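Local structure of EDD domain protein, DegV family (Ruminococcus gnavus, 3JR7) at residues A139-T144 with G293-V298; Q174-V179 with M209-Q214; L249-C254 with S276-T281. The protein is of unknown function but probably binds a lipid such as a fatty acid. All blocks are in the same frame, centred on the assembly; numbering follows the deposited sequence.

Contact 1: residues A139-T144 with G293-V298; sequences ASVGET and GIIVVV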
loop_
_atom_site.group_PDB
_atom_site.type_symbol
_atom_site.label_atom_id
_atom_site.label_comp_id
_atom_site.label_asym_id
_atom_site.label_seq_id
_atom_site.Cartn_x
_atom_site.Cartn_y
_atom_site.Cartn_z
ATOM N N ALA A 139 -2.827 1.092 -1.629
ATOM C CA ALA A 139 -1.523 1.638 -1.295
ATOM C C ALA A 139 -1.080 0.912 -0.041
ATOM O O ALA A 139 -1.880 0.243 0.629
ATOM C CB ALA A 139 -1.621 3.143 -1.002
ATOM N N SER A 140 0.192 1.052 0.291
ATOM C CA SER A 140 0.717 0.700 1.610
ATOM C C SER A 140 0.412 -0.769 1.867
ATOM O O SER A 140 0.683 -1.612 1.002
ATOM C CB SER A 140 0.133 1.655 2.679
ATOM O OG SER A 140 0.497 1.295 4.030
ATOM N N VAL A 141 -0.205 -1.074 2.990
ATOM C CA VAL A 141 -0.485 -2.443 3.399
ATOM C C VAL A 141 -1.532 -3.163 2.531
ATOM O O VAL A 141 -1.630 -4.404 2.557
ATOM C CB VAL A 141 -0.841 -2.599 4.926
ATOM C CG1 VAL A 141 0.434 -2.484 5.796
ATOM C CG2 VAL A 141 -1.942 -1.635 5.344
ATOM N N GLY A 142 -2.286 -2.412 1.738
ATOM C CA GLY A 142 -3.103 -3.047 0.670
ATOM C C GLY A 142 -2.186 -3.863 -0.265
ATOM O O GLY A 142 -2.482 -5.000 -0.610
ATOM N N GLU A 143 -1.043 -3.283 -0.640
ATOM C CA GLU A 143 -0.064 -3.993 -1.504
ATOM C C GLU A 143 0.547 -5.186 -0.768
ATOM O O GLU A 143 0.735 -6.282 -1.334
ATOM C CB GLU A 143 1.024 -3.031 -1.941
ATOM C CG GLU A 143 0.508 -1.874 -2.819
ATOM C CD GLU A 143 1.584 -0.854 -3.140
ATOM O OE1 GLU A 143 2.630 -1.239 -3.682
ATOM O OE2 GLU A 143 1.377 0.338 -2.835
ATOM N N THR A 144 0.867 -4.966 0.507
ATOM C CA THR A 144 1.459 -5.971 1.356
ATOM C C THR A 144 0.559 -7.191 1.379
ATOM O O THR A 144 1.008 -8.334 1.150
ATOM C CB THR A 144 1.607 -5.455 2.805
ATOM O OG1 THR A 144 2.275 -4.182 2.810
ATOM C CG2 THR A 144 2.343 -6.448 3.644
ATOM N N GLY A 293 -0.539 9.291 10.986
ATOM C CA GLY A 293 -1.527 8.615 10.162
ATOM C C GLY A 293 -1.690 7.122 10.414
ATOM O O GLY A 293 -0.738 6.413 10.827
ATOM N N ILE A 294 -2.895 6.636 10.122
ATOM C CA ILE A 294 -3.283 5.253 10.312
ATOM C C ILE A 294 -3.986 4.799 9.031
ATOM O O ILE A 294 -4.879 5.478 8.523
ATOM C CB ILE A 294 -4.246 5.094 11.474
ATOM C CG1 ILE A 294 -3.545 5.392 12.789
ATOM C CG2 ILE A 294 -4.786 3.662 11.524
ATOM C CD1 ILE A 294 -2.530 4.254 13.216
ATOM N N ILE A 295 -3.560 3.654 8.519
ATOM C CA ILE A 295 -4.152 3.025 7.359
ATOM C C ILE A 295 -4.597 1.624 7.759
ATOM O O ILE A 295 -3.821 0.872 8.370
ATOM C CB ILE A 295 -3.101 2.932 6.219
ATOM C CG1 ILE A 295 -2.613 4.337 5.822
ATOM C CG2 ILE A 295 -3.679 2.144 4.995
ATOM C CD1 ILE A 295 -1.251 4.320 5.202
ATOM N N VAL A 296 -5.811 1.251 7.389
ATOM C CA VAL A 296 -6.311 -0.089 7.626
ATOM C C VAL A 296 -6.819 -0.752 6.354
ATOM O O VAL A 296 -7.543 -0.126 5.569
ATOM C CB VAL A 296 -7.492 -0.069 8.627
ATOM C CG1 VAL A 296 -8.023 -1.468 8.851
ATOM C CG2 VAL A 296 -7.066 0.652 9.991
ATOM N N VAL A 297 -6.446 -2.016 6.168
ATOM C CA VAL A 297 -6.911 -2.820 5.053
ATOM C C VAL A 297 -7.333 -4.204 5.506
ATOM O O VAL A 297 -6.635 -4.834 6.285
ATOM C CB VAL A 297 -5.798 -2.983 3.970
ATOM C CG1 VAL A 297 -6.298 -3.836 2.815
ATOM C CG2 VAL A 297 -5.376 -1.619 3.439
ATOM N N VAL A 298 -8.464 -4.688 4.967
ATOM C CA VAL A 298 -8.865 -6.084 5.081
ATOM C C VAL A 298 -9.699 -6.553 3.808
ATOM O O VAL A 298 -10.321 -5.629 3.150
ATOM C CB VAL A 298 -9.637 -6.317 6.395
ATOM C CG1 VAL A 298 -10.974 -5.522 6.434
ATOM C CG2 VAL A 298 -9.818 -7.816 6.671
#
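G142, in the first turn of helix 141-155, sits on V297 of strand 294-297, their CA atoms 5.8 Å apart. No hydrogen bond joins the two backbones. The chain enters the helix through S140, whose positive phi of 58° turns it sharply; the new turn is then closed by bonds from G142 N to A139 O and from E143 N to S140 O. S140 holds the N-cap position without capping: its hydroxyl is bonded instead to the carboxylate of E31.

The strand answers with two branched residues on the same face. V297 sets CG2 against the helix backbone, 3.6 Å from G142 N, while its CG1 lies 3.9 Å from G142 CA. Glycine suits this place because a CB here would come within 3.1 Å of A139 O. V141 lowers CG2 between the two strand residues, 3.9 Å from V297 CG2 and 4.2 Å from I295 CG2. With CG1 anti to the carbonyl carbon (chi1 -75°), CG2 is left between the backbone N and the carbonyl carbon, and the side chains of V141 and V297 slide past each other in opposite directions. Two residues before V297, I295 extends its CD1 to S140, 3.7 Å from OG; serine is small enough to let this long branch approach, and its polar end is already satisfied by E31.

V296, between these two strand residues, points the other way, toward V263 and L267 of helix 257-270. The strand is thus packed between helices on both faces, as in a three-layer alpha/beta/alpha domain. A139 and I295 also line the pocket holding a polyether, probably from the crystallisation liquor; its position is consistent with the lipid-binding site expected of the DegV fold.

Contact 2: residues Q174-V179 with M209-Q214; sequences QHTYFV and MGSTPQ
Y177 and G210 form a non-hydrogen-bonded pair in an antiparallel strand pairing toward one side of the six-stranded sheet, where residues 209-211 of strand 205-211 run at 159° to strand 176-179. The next pair, F178 with M209, is hydrogen-bonded both ways: M209 N reaches F178 O at 2.7 Å, nearly along the C=O axis, and F178 N returns to M209 O. On the other side of the Y177-G210 pair, S211 N bonds T176 O at 2.9 Å, and the serine side chain folds back so that its OG accepts T176 N at 3.1 Å. A water donating to both T176 O and S211 O closes this end. At G210 a CB would be only 3.0 Å from T176 O, which favours glycine.

F178 turns its ring across the strand gap (chi1 62°), laying one face over selenomethionine M209, whose CB stands 3.5 Å from the ring centroid in a CH-pi contact. With an alanine here, M209 CB would probably lose its aromatic cover, opening a gap in the wall of the polyether pocket.

I217 of strand 217-224 touches both F178 and M209, strand 294-297 pairs along the opposite edge of strand 176-179, and helix 226-240 packs on Y177 and V179.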
loop_
_atom_site.group_PDB
_atom_site.type_symbol
_atom_site.label_atom_id
_atom_site.label_comp_id
_atom_site.label_asym_id
_atom_site.label_seq_id
_atom_site.Cartn_x
_atom_site.Cartn_y
_atom_site.Cartn_z
ATOM N N GLN A 174 -10.891 -6.643 -1.370
ATOM C CA GLN A 174 -10.103 -5.807 -0.458
ATOM C C GLN A 174 -10.540 -4.345 -0.450
ATOM O O GLN A 174 -10.597 -3.725 -1.511
ATOM C CB GLN A 174 -8.627 -5.889 -0.857
ATOM C CG GLN A 174 -7.641 -5.276 0.130
ATOM C CD GLN A 174 -6.237 -5.186 -0.461
ATOM O OE1 GLN A 174 -6.020 -4.420 -1.395
ATOM N NE2 GLN A 174 -5.272 -5.927 0.118
ATOM N N HIS A 175 -10.765 -3.777 0.753
ATOM C CA HIS A 175 -11.083 -2.351 0.933
ATOM C C HIS A 175 -10.045 -1.691 1.855
ATOM O O HIS A 175 -9.559 -2.319 2.783
ATOM C CB HIS A 175 -12.446 -2.163 1.636
ATOM C CG HIS A 175 -13.605 -2.735 0.892
ATOM N ND1 HIS A 175 -13.941 -4.069 0.967
ATOM C CD2 HIS A 175 -14.460 -2.177 0.006
ATOM C CE1 HIS A 175 -14.976 -4.298 0.176
ATOM N NE2 HIS A 175 -15.298 -3.173 -0.427
ATOM N N THR A 176 -9.770 -0.414 1.611
ATOM C CA THR A 176 -8.770 0.366 2.326
ATOM C C THR A 176 -9.443 1.568 2.983
ATOM O O THR A 176 -10.366 2.200 2.417
ATOM C CB THR A 176 -7.705 0.914 1.334
ATOM O OG1 THR A 176 -7.167 -0.187 0.616
ATOM C CG2 THR A 176 -6.537 1.697 2.042
ATOM N N TYR A 177 -8.953 1.902 4.163
ATOM C CA TYR A 177 -9.482 3.017 4.968
ATOM C C TYR A 177 -8.327 3.721 5.624
ATOM O O TYR A 177 -7.329 3.079 5.956
ATOM C CB TYR A 177 -10.384 2.452 6.062
ATOM C CG TYR A 177 -11.446 1.524 5.563
ATOM C CD1 TYR A 177 -12.731 1.975 5.332
ATOM C CD2 TYR A 177 -11.157 0.178 5.318
ATOM C CE1 TYR A 177 -13.705 1.114 4.846
ATOM C CE2 TYR A 177 -12.105 -0.667 4.864
ATOM C CZ TYR A 177 -13.384 -0.200 4.634
ATOM O OH TYR A 177 -14.342 -1.066 4.167
ATOM N N PHE A 178 -8.443 5.021 5.835
ATOM C CA PHE A 178 -7.422 5.737 6.563
ATOM C C PHE A 178 -7.935 6.982 7.237
ATOM O O PHE A 178 -8.940 7.570 6.818
ATOM C CB PHE A 178 -6.208 6.051 5.699
ATOM C CG PHE A 178 -6.455 6.935 4.510
ATOM C CD1 PHE A 178 -6.087 8.268 4.522
ATOM C CD2 PHE A 178 -6.909 6.402 3.326
ATOM C CE1 PHE A 178 -6.201 9.053 3.384
ATOM C CE2 PHE A 178 -7.052 7.191 2.168
ATOM C CZ PHE A 178 -6.724 8.495 2.195
ATOM N N VAL A 179 -7.226 7.362 8.282
ATOM C CA VAL A 179 -7.394 8.633 8.973
ATOM C C VAL A 179 -5.989 9.222 9.206
ATOM O O VAL A 179 -5.073 8.549 9.739
ATOM C CB VAL A 179 -8.109 8.477 10.350
ATOM C CG1 VAL A 179 -8.218 9.827 11.046
ATOM C CG2 VAL A 179 -9.502 7.875 10.189
HETATM N N MSE A 209 -11.186 8.445 5.567
HETATM C CA MSE A 209 -11.073 8.338 4.116
HETATM C C MSE A 209 -11.003 6.858 3.761
HETATM O O MSE A 209 -10.779 6.012 4.616
HETATM C CB MSE A 209 -9.827 9.020 3.592
HETATM C CG MSE A 209 -9.618 10.433 4.035
HETATM SE SE MSE A 209 -10.899 11.612 3.200
HETATM C CE MSE A 209 -10.391 11.488 1.388
ATOM N N GLY A 210 -11.165 6.567 2.475
ATOM C CA GLY A 210 -11.102 5.214 1.991
ATOM C C GLY A 210 -10.915 5.102 0.476
ATOM O O GLY A 210 -10.999 6.093 -0.255
ATOM N N SER A 211 -10.661 3.886 0.030
ATOM C CA SER A 211 -10.657 3.547 -1.384
ATOM C C SER A 211 -12.064 3.477 -1.945
ATOM O O SER A 211 -12.999 3.176 -1.221
ATOM C CB SER A 211 -10.049 2.159 -1.617
ATOM O OG SER A 211 -10.725 1.159 -0.870
ATOM N N THR A 212 -12.154 3.679 -3.262
ATOM C CA THR A 212 -13.288 3.298 -4.046
ATOM C C THR A 212 -12.892 2.045 -4.745
ATOM O O THR A 212 -11.697 1.762 -4.837
ATOM C CB THR A 212 -13.631 4.386 -5.141
ATOM O OG1 THR A 212 -12.559 4.531 -6.091
ATOM C CG2 THR A 212 -13.906 5.733 -4.473
ATOM N N PRO A 213 -13.873 1.298 -5.280
ATOM C CA PRO A 213 -13.501 0.088 -6.029
ATOM C C PRO A 213 -12.612 0.372 -7.258
ATOM O O PRO A 213 -11.857 -0.486 -7.654
ATOM C CB PRO A 213 -14.866 -0.580 -6.397
ATOM C CG PRO A 213 -15.878 0.068 -5.433
ATOM C CD PRO A 213 -15.341 1.487 -5.195
ATOM N N GLN A 214 -12.622 1.576 -7.802
ATOM C CA GLN A 214 -11.710 1.914 -8.899
ATOM C C GLN A 214 -10.289 2.272 -8.432
ATOM O O GLN A 214 -9.425 2.426 -9.255
ATOM C CB GLN A 214 -12.203 3.093 -9.724
ATOM C CG GLN A 214 -13.694 3.163 -9.882
ATOM C CD GLN A 214 -14.351 3.878 -8.727
ATOM O OE1 GLN A 214 -14.220 5.111 -8.560
ATOM N NE2 GLN A 214 -15.066 3.126 -7.932
HETATM O O HOH W 1 -13.040 1.697 1.361
#

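Contact 3: residues L249-C254 with S276-T281; sequences LAIAHC and SFIVDT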
loop_
_atom_site.group_PDB
_atom_site.type_symbol
_atom_site.label_atom_id
_atom_site.label_comp_id
_atom_site.label_asym_id
_atom_site.label_seq_id
_atom_site.Cartn_x
_atom_site.Cartn_y
_atom_site.Cartn_z
ATOM N N LEU A 249 -6.028 -8.942 8.496
ATOM C CA LEU A 249 -6.201 -7.519 8.594
ATOM C C LEU A 249 -4.838 -6.870 8.816
ATOM O O LEU A 249 -4.032 -7.343 9.598
ATOM C CB LEU A 249 -7.181 -7.172 9.721
ATOM C CG LEU A 249 -7.463 -5.675 9.814
ATOM C CD1 LEU A 249 -8.991 -5.397 9.969
ATOM C CD2 LEU A 249 -6.633 -5.110 10.942
ATOM N N ALA A 250 -4.582 -5.787 8.113
ATOM C CA ALA A 250 -3.318 -5.098 8.205
ATOM C C ALA A 250 -3.527 -3.675 8.606
ATOM O O ALA A 250 -4.477 -3.003 8.162
ATOM C CB ALA A 250 -2.516 -5.181 6.865
ATOM N N ILE A 251 -2.615 -3.201 9.449
ATOM C CA ILE A 251 -2.600 -1.815 9.901
ATOM C C ILE A 251 -1.205 -1.208 9.720
ATOM O O ILE A 251 -0.228 -1.749 10.202
ATOM C CB ILE A 251 -3.010 -1.692 11.378
ATOM C CG1 ILE A 251 -4.411 -2.240 11.603
ATOM C CG2 ILE A 251 -2.969 -0.240 11.850
ATOM C CD1 ILE A 251 -4.671 -2.635 13.032
ATOM N N ALA A 252 -1.107 -0.097 9.014
ATOM C CA ALA A 252 0.130 0.635 8.956
ATOM C C ALA A 252 -0.059 1.938 9.693
ATOM O O ALA A 252 -1.134 2.554 9.624
ATOM C CB ALA A 252 0.552 0.896 7.508
ATOM N N HIS A 253 0.985 2.362 10.403
ATOM C CA HIS A 253 0.954 3.604 11.168
ATOM C C HIS A 253 2.223 4.372 10.911
ATOM O O HIS A 253 3.276 3.778 10.624
ATOM C CB HIS A 253 0.793 3.321 12.668
ATOM C CG HIS A 253 2.045 2.821 13.308
ATOM N ND1 HIS A 253 2.398 1.491 13.328
ATOM C CD2 HIS A 253 3.057 3.487 13.905
ATOM C CE1 HIS A 253 3.564 1.357 13.944
ATOM N NE2 HIS A 253 3.989 2.552 14.289
ATOM N N CYS A 254 2.101 5.695 10.937
ATOM C CA CYS A 254 3.252 6.564 10.793
ATOM C C CYS A 254 3.576 7.208 12.146
ATOM O O CYS A 254 2.972 8.214 12.501
ATOM C CB CYS A 254 2.958 7.664 9.777
ATOM S SG CYS A 254 4.406 8.704 9.457
ATOM N N SER A 276 -4.026 -10.617 12.262
ATOM C CA SER A 276 -3.713 -9.249 11.889
ATOM C C SER A 276 -2.272 -8.890 12.220
ATOM O O SER A 276 -1.609 -9.543 13.038
ATOM C CB SER A 276 -4.678 -8.266 12.570
ATOM O OG SER A 276 -4.439 -8.223 13.978
ATOM N N PHE A 277 -1.796 -7.831 11.590
ATOM C CA PHE A 277 -0.531 -7.335 11.922
ATOM C C PHE A 277 -0.453 -5.853 11.724
ATOM O O PHE A 277 -1.268 -5.266 10.996
ATOM C CB PHE A 277 0.530 -8.052 11.090
ATOM C CG PHE A 277 0.435 -7.789 9.624
ATOM C CD1 PHE A 277 1.064 -6.683 9.062
ATOM C CD2 PHE A 277 -0.257 -8.660 8.800
ATOM C CE1 PHE A 277 0.986 -6.436 7.700
ATOM C CE2 PHE A 277 -0.306 -8.425 7.389
ATOM C CZ PHE A 277 0.298 -7.312 6.871
ATOM N N ILE A 278 0.564 -5.261 12.369
ATOM C CA ILE A 278 0.836 -3.834 12.341
ATOM C C ILE A 278 2.231 -3.590 11.802
ATOM O O ILE A 278 3.175 -4.314 12.174
ATOM C CB ILE A 278 0.743 -3.236 13.783
ATOM C CG1 ILE A 278 -0.688 -3.353 14.345
ATOM C CG2 ILE A 278 1.183 -1.815 13.796
ATOM C CD1 ILE A 278 -0.818 -2.922 15.836
ATOM N N VAL A 279 2.385 -2.595 10.946
ATOM C CA VAL A 279 3.695 -2.209 10.397
ATOM C C VAL A 279 3.883 -0.721 10.397
ATOM O O VAL A 279 2.904 0.043 10.359
ATOM C CB VAL A 279 3.912 -2.647 8.933
ATOM C CG1 VAL A 279 4.102 -4.067 8.886
ATOM C CG2 VAL A 279 2.736 -2.154 8.000
ATOM N N ASP A 280 5.152 -0.319 10.401
ATOM C CA ASP A 280 5.543 1.060 10.211
ATOM C C ASP A 280 5.406 1.397 8.760
ATOM O O ASP A 280 5.726 0.580 7.896
ATOM C CB ASP A 280 6.990 1.309 10.637
ATOM C CG ASP A 280 7.177 1.139 12.140
ATOM O OD1 ASP A 280 6.746 2.027 12.870
ATOM O OD2 ASP A 280 7.660 0.083 12.562
ATOM N N THR A 281 4.950 2.603 8.494
ATOM C CA THR A 281 4.786 3.044 7.112
ATOM C C THR A 281 6.130 3.117 6.334
ATOM O O THR A 281 7.173 3.523 6.865
ATOM C CB THR A 281 4.133 4.407 7.034
ATOM O OG1 THR A 281 4.741 5.284 7.980
ATOM C CG2 THR A 281 2.633 4.331 7.299
#
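H253 lies alongside D280 of the neighbouring parallel strand, the two side chains pointing the same way with ring and carboxylate planes 60° apart. NE2 comes to 3.1 Å of D280 OD1, but the angle is too poor for a hydrogen bond; the nearby carboxylate might still favour a protonated imidazole. With CG between the backbone N and the carbonyl carbon (chi1 75°), the ring leans over the next strand: D280 CA lies over one face, and I278 CG2 meets the edge 3.6 Å from ND1.

T281 closes the strand pair. Its N donates to H253 O at 3.0 Å. Threonine suits the place because its CG2 packs 4.0 Å from apolar A252 CB while OG1, 3.5 Å from C254 CB, is hydrogen-bonded to T286.

I251 supplies the middle of the ladder, its N bonded to F277 O and its O receiving V279 N at 2.8 Å. The beta-branched CB packs 4.1 Å from I278 CG1. On the opposite face F277 lays its ring over A250 CB, with CZ at 3.5 Å, a CH-pi contact in which the small alanine leaves room.

These strands begin and end a beta-alpha-beta crossover whose helix 257-270 packs on I251 and I278, while helix 141-155 lies against A250, A252 and V279, and strand 294-297 pairs with the far edge of strand 248-253.

How the contacts relate
All three contacts involve one sheet, with strand 294-297 of contact 1 at its middle: I294 and V296 hydrogen-bond to strand 176-179 of contact 2, while I295 and V297 bond to strand 248-253 of contact 3. Contacts 2 and 3 lie on opposite sides of it, their centres about 15 Å apart. Contact 1 is wholly buried, helix against sheet, and made mainly of apolar side chains and helix backbone, with one serine; V141 reaches on to V279 of contact 3. The other two are ladders held mainly by backbone bonds, one antiparallel, one parallel. Contact 3 includes the outermost strand, with exposed D280, whereas contact 2 shares the polyether pocket with contact 1.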